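Local coordinates for outer surface protein (PDB 2YN7), which is an outer surface lipoprotein of the Lyme disease spirochaete, associated with its infectious phenotype, of unknown molecular function and represented by its C-terminal portion, at residues 40-45 against 90-95. Residues are numbered along the deposited sequence; the frame is centred on the assembly and turned at random.
Sequences FKMKDS and YKIEQF
Phe40 lies across helix 89-102 with one ring face turned to Ile92, whose CB stands 4.2 Å above the ring plane, offset toward the rim. The loop between helices 8-26 and 72-84 thus packs on helix 89-102 within the Borrelia BbCRASP-1-like domain. The touching branch is the methyl CG2 of Ile92, 3.6 Å from Phe40 CG and nearly as close to the neighbouring ring and CB atoms, so it packs at the root of the ring. Ile92 carries CG1 beside its backbone N (chi1 -53°), which leaves CG2 anti to that N and directed at the loop. At CD1 the ring is met obliquely by the aliphatic part of Glu93, whose CG lies 4.1 Å from Phe40 CD1, with the carboxylate turned steeply from the ring plane (69°). The closest pair of CA atoms is that of Phe40 and Glu93, 4.8 Å apart.

Met42 reaches the same methyl at about a right angle to Ile92, its terminal CE 4.0 Å from Ile92 CG2. A bend at the end of the chain (chi3 -72°) separates its two contacts: CE faces Ile92, while SD sits near the plane of the Phe95 ring, at its edge, 4.3 Å from CD1. Tyr82 meets Phe40 edge-to-face, and Phe81 touches both Met42 and Phe95, joining this cluster to helix 72-84.

Lys41 crosses Glu93 at a slant, its CG 3.3 Å from Glu93 OE2, and a last bend brings NZ onto that oxygen in a salt bridge modelled at 2.5 Å, shorter than expected and doubtful in exact length. Asp38 offers the ammonium a second, long and weak ion pair. Chemically, buried apolar packing of Phe40, Met42, Ile92 and Phe95 supplies most of the contact, with one ion pair at its more exposed margin.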
loop_
_atom_site.group_PDB
_atom_site.type_symbol
_atom_site.label_atom_id
_atom_site.label_comp_id
_atom_site.label_asym_id
_atom_site.label_seq_id
_atom_site.Cartn_x
_atom_site.Cartn_y
_atom_site.Cartn_z
ATOM N N PHE A 40 5.964 13.005 -9.916
ATOM C CA PHE A 40 6.143 13.511 -8.544
ATOM C C PHE A 40 7.599 13.404 -8.116
ATOM O O PHE A 40 7.926 13.038 -6.967
ATOM C CB PHE A 40 5.187 12.805 -7.576
ATOM C CG PHE A 40 3.727 13.072 -7.873
ATOM C CD1 PHE A 40 3.141 14.296 -7.529
ATOM C CD2 PHE A 40 2.940 12.107 -8.511
ATOM C CE1 PHE A 40 1.784 14.532 -7.817
ATOM C CE2 PHE A 40 1.593 12.340 -8.788
ATOM C CZ PHE A 40 1.011 13.555 -8.441
ATOM N N LYS A 41 8.472 13.704 -9.078
ATOM C CA LYS A 41 9.927 13.684 -8.898
ATOM C C LYS A 41 10.508 12.266 -8.806
ATOM O O LYS A 41 11.642 12.067 -8.430
ATOM C CB LYS A 41 10.331 14.593 -7.720
ATOM C CG LYS A 41 9.912 16.050 -7.946
ATOM C CD LYS A 41 10.741 17.027 -7.129
ATOM C CE LYS A 41 10.692 18.449 -7.702
ATOM N NZ LYS A 41 9.359 18.685 -8.328
ATOM N N MET A 42 9.751 11.276 -9.216
ATOM C CA MET A 42 10.179 9.909 -9.129
ATOM C C MET A 42 10.362 9.214 -10.459
ATOM O O MET A 42 10.809 8.138 -10.511
ATOM C CB MET A 42 9.312 9.136 -8.154
ATOM C CG MET A 42 9.468 9.561 -6.705
ATOM S SD MET A 42 8.432 8.717 -5.535
ATOM C CE MET A 42 6.856 9.380 -5.870
ATOM N N LYS A 43 9.980 9.841 -11.536
ATOM C CA LYS A 43 10.326 9.312 -12.834
ATOM C C LYS A 43 11.816 9.054 -12.989
ATOM O O LYS A 43 12.219 7.982 -13.309
ATOM C CB LYS A 43 9.837 10.175 -13.955
ATOM C CG LYS A 43 9.997 9.468 -15.265
ATOM C CD LYS A 43 9.200 10.103 -16.357
ATOM C CE LYS A 43 10.130 10.697 -17.361
ATOM N NZ LYS A 43 10.864 11.858 -16.869
ATOM N N ASP A 44 12.631 10.041 -12.701
ATOM C CA ASP A 44 14.051 9.855 -12.786
ATOM C C ASP A 44 14.693 9.667 -11.425
ATOM O O ASP A 44 15.750 10.172 -11.177
ATOM C CB ASP A 44 14.707 10.974 -13.576
ATOM C CG ASP A 44 13.936 11.375 -14.805
ATOM O OD1 ASP A 44 13.309 10.568 -15.457
ATOM O OD2 ASP A 44 13.991 12.537 -15.136
ATOM N N SER A 45 14.024 8.935 -10.552
ATOM C CA SER A 45 14.561 8.488 -9.264
ATOM C C SER A 45 13.897 7.189 -8.769
ATOM O O SER A 45 14.205 6.147 -9.255
ATOM C CB SER A 45 14.611 9.594 -8.201
ATOM O OG SER A 45 13.398 9.860 -7.574
ATOM N N TYR A 90 0.335 16.694 -2.869
ATOM C CA TYR A 90 1.487 17.327 -2.275
ATOM C C TYR A 90 2.247 16.443 -1.289
ATOM O O TYR A 90 3.406 16.543 -1.194
ATOM C CB TYR A 90 1.188 18.716 -1.742
ATOM C CG TYR A 90 0.526 19.613 -2.751
ATOM C CD1 TYR A 90 1.218 20.160 -3.795
ATOM C CD2 TYR A 90 -0.797 19.911 -2.645
ATOM C CE1 TYR A 90 0.607 20.962 -4.700
ATOM C CE2 TYR A 90 -1.405 20.708 -3.549
ATOM C CZ TYR A 90 -0.703 21.225 -4.572
ATOM O OH TYR A 90 -1.325 22.004 -5.453
ATOM N N LYS A 91 1.575 15.512 -0.651
ATOM C CA LYS A 91 2.257 14.502 0.105
ATOM C C LYS A 91 3.109 13.609 -0.785
ATOM O O LYS A 91 4.227 13.350 -0.460
ATOM C CB LYS A 91 1.292 13.698 0.918
ATOM C CG LYS A 91 1.938 12.729 1.834
ATOM C CD LYS A 91 0.879 12.079 2.664
ATOM C CE LYS A 91 1.234 10.666 2.995
ATOM N NZ LYS A 91 0.896 10.278 4.366
ATOM N N ILE A 92 2.572 13.195 -1.925
ATOM C CA ILE A 92 3.352 12.406 -2.891
ATOM C C ILE A 92 4.557 13.179 -3.410
ATOM O O ILE A 92 5.694 12.663 -3.429
ATOM C CB ILE A 92 2.469 11.890 -4.041
ATOM C CG1 ILE A 92 1.277 11.162 -3.434
ATOM C CG2 ILE A 92 3.264 10.968 -4.962
ATOM C CD1 ILE A 92 0.161 10.868 -4.383
ATOM N N GLU A 93 4.323 14.439 -3.753
ATOM C CA GLU A 93 5.411 15.327 -4.190
ATOM C C GLU A 93 6.472 15.485 -3.116
ATOM O O GLU A 93 7.659 15.453 -3.416
ATOM C CB GLU A 93 4.866 16.714 -4.624
ATOM C CG GLU A 93 5.453 17.230 -5.944
ATOM C CD GLU A 93 6.828 17.854 -5.765
ATOM O OE1 GLU A 93 7.196 18.184 -4.598
ATOM O OE2 GLU A 93 7.549 18.020 -6.788
ATOM N N GLN A 94 6.033 15.668 -1.876
ATOM C CA GLN A 94 6.958 15.877 -0.742
ATOM C C GLN A 94 7.803 14.599 -0.512
ATOM O O GLN A 94 9.003 14.677 -0.210
ATOM C CB GLN A 94 6.199 16.334 0.529
ATOM C CG GLN A 94 5.733 17.796 0.482
ATOM C CD GLN A 94 4.425 18.090 1.259
ATOM O OE1 GLN A 94 3.882 17.239 1.959
ATOM N NE2 GLN A 94 3.935 19.296 1.132
ATOM N N PHE A 95 7.174 13.431 -0.693
ATOM C CA PHE A 95 7.882 12.163 -0.608
ATOM C C PHE A 95 8.806 12.007 -1.817
ATOM O O PHE A 95 9.951 11.632 -1.659
ATOM C CB PHE A 95 6.888 10.985 -0.501
ATOM C CG PHE A 95 7.535 9.655 -0.252
ATOM C CD1 PHE A 95 7.930 8.852 -1.314
ATOM C CD2 PHE A 95 7.754 9.194 1.060
ATOM C CE1 PHE A 95 8.529 7.617 -1.071
ATOM C CE2 PHE A 95 8.346 7.965 1.295
ATOM C CZ PHE A 95 8.741 7.183 0.229
#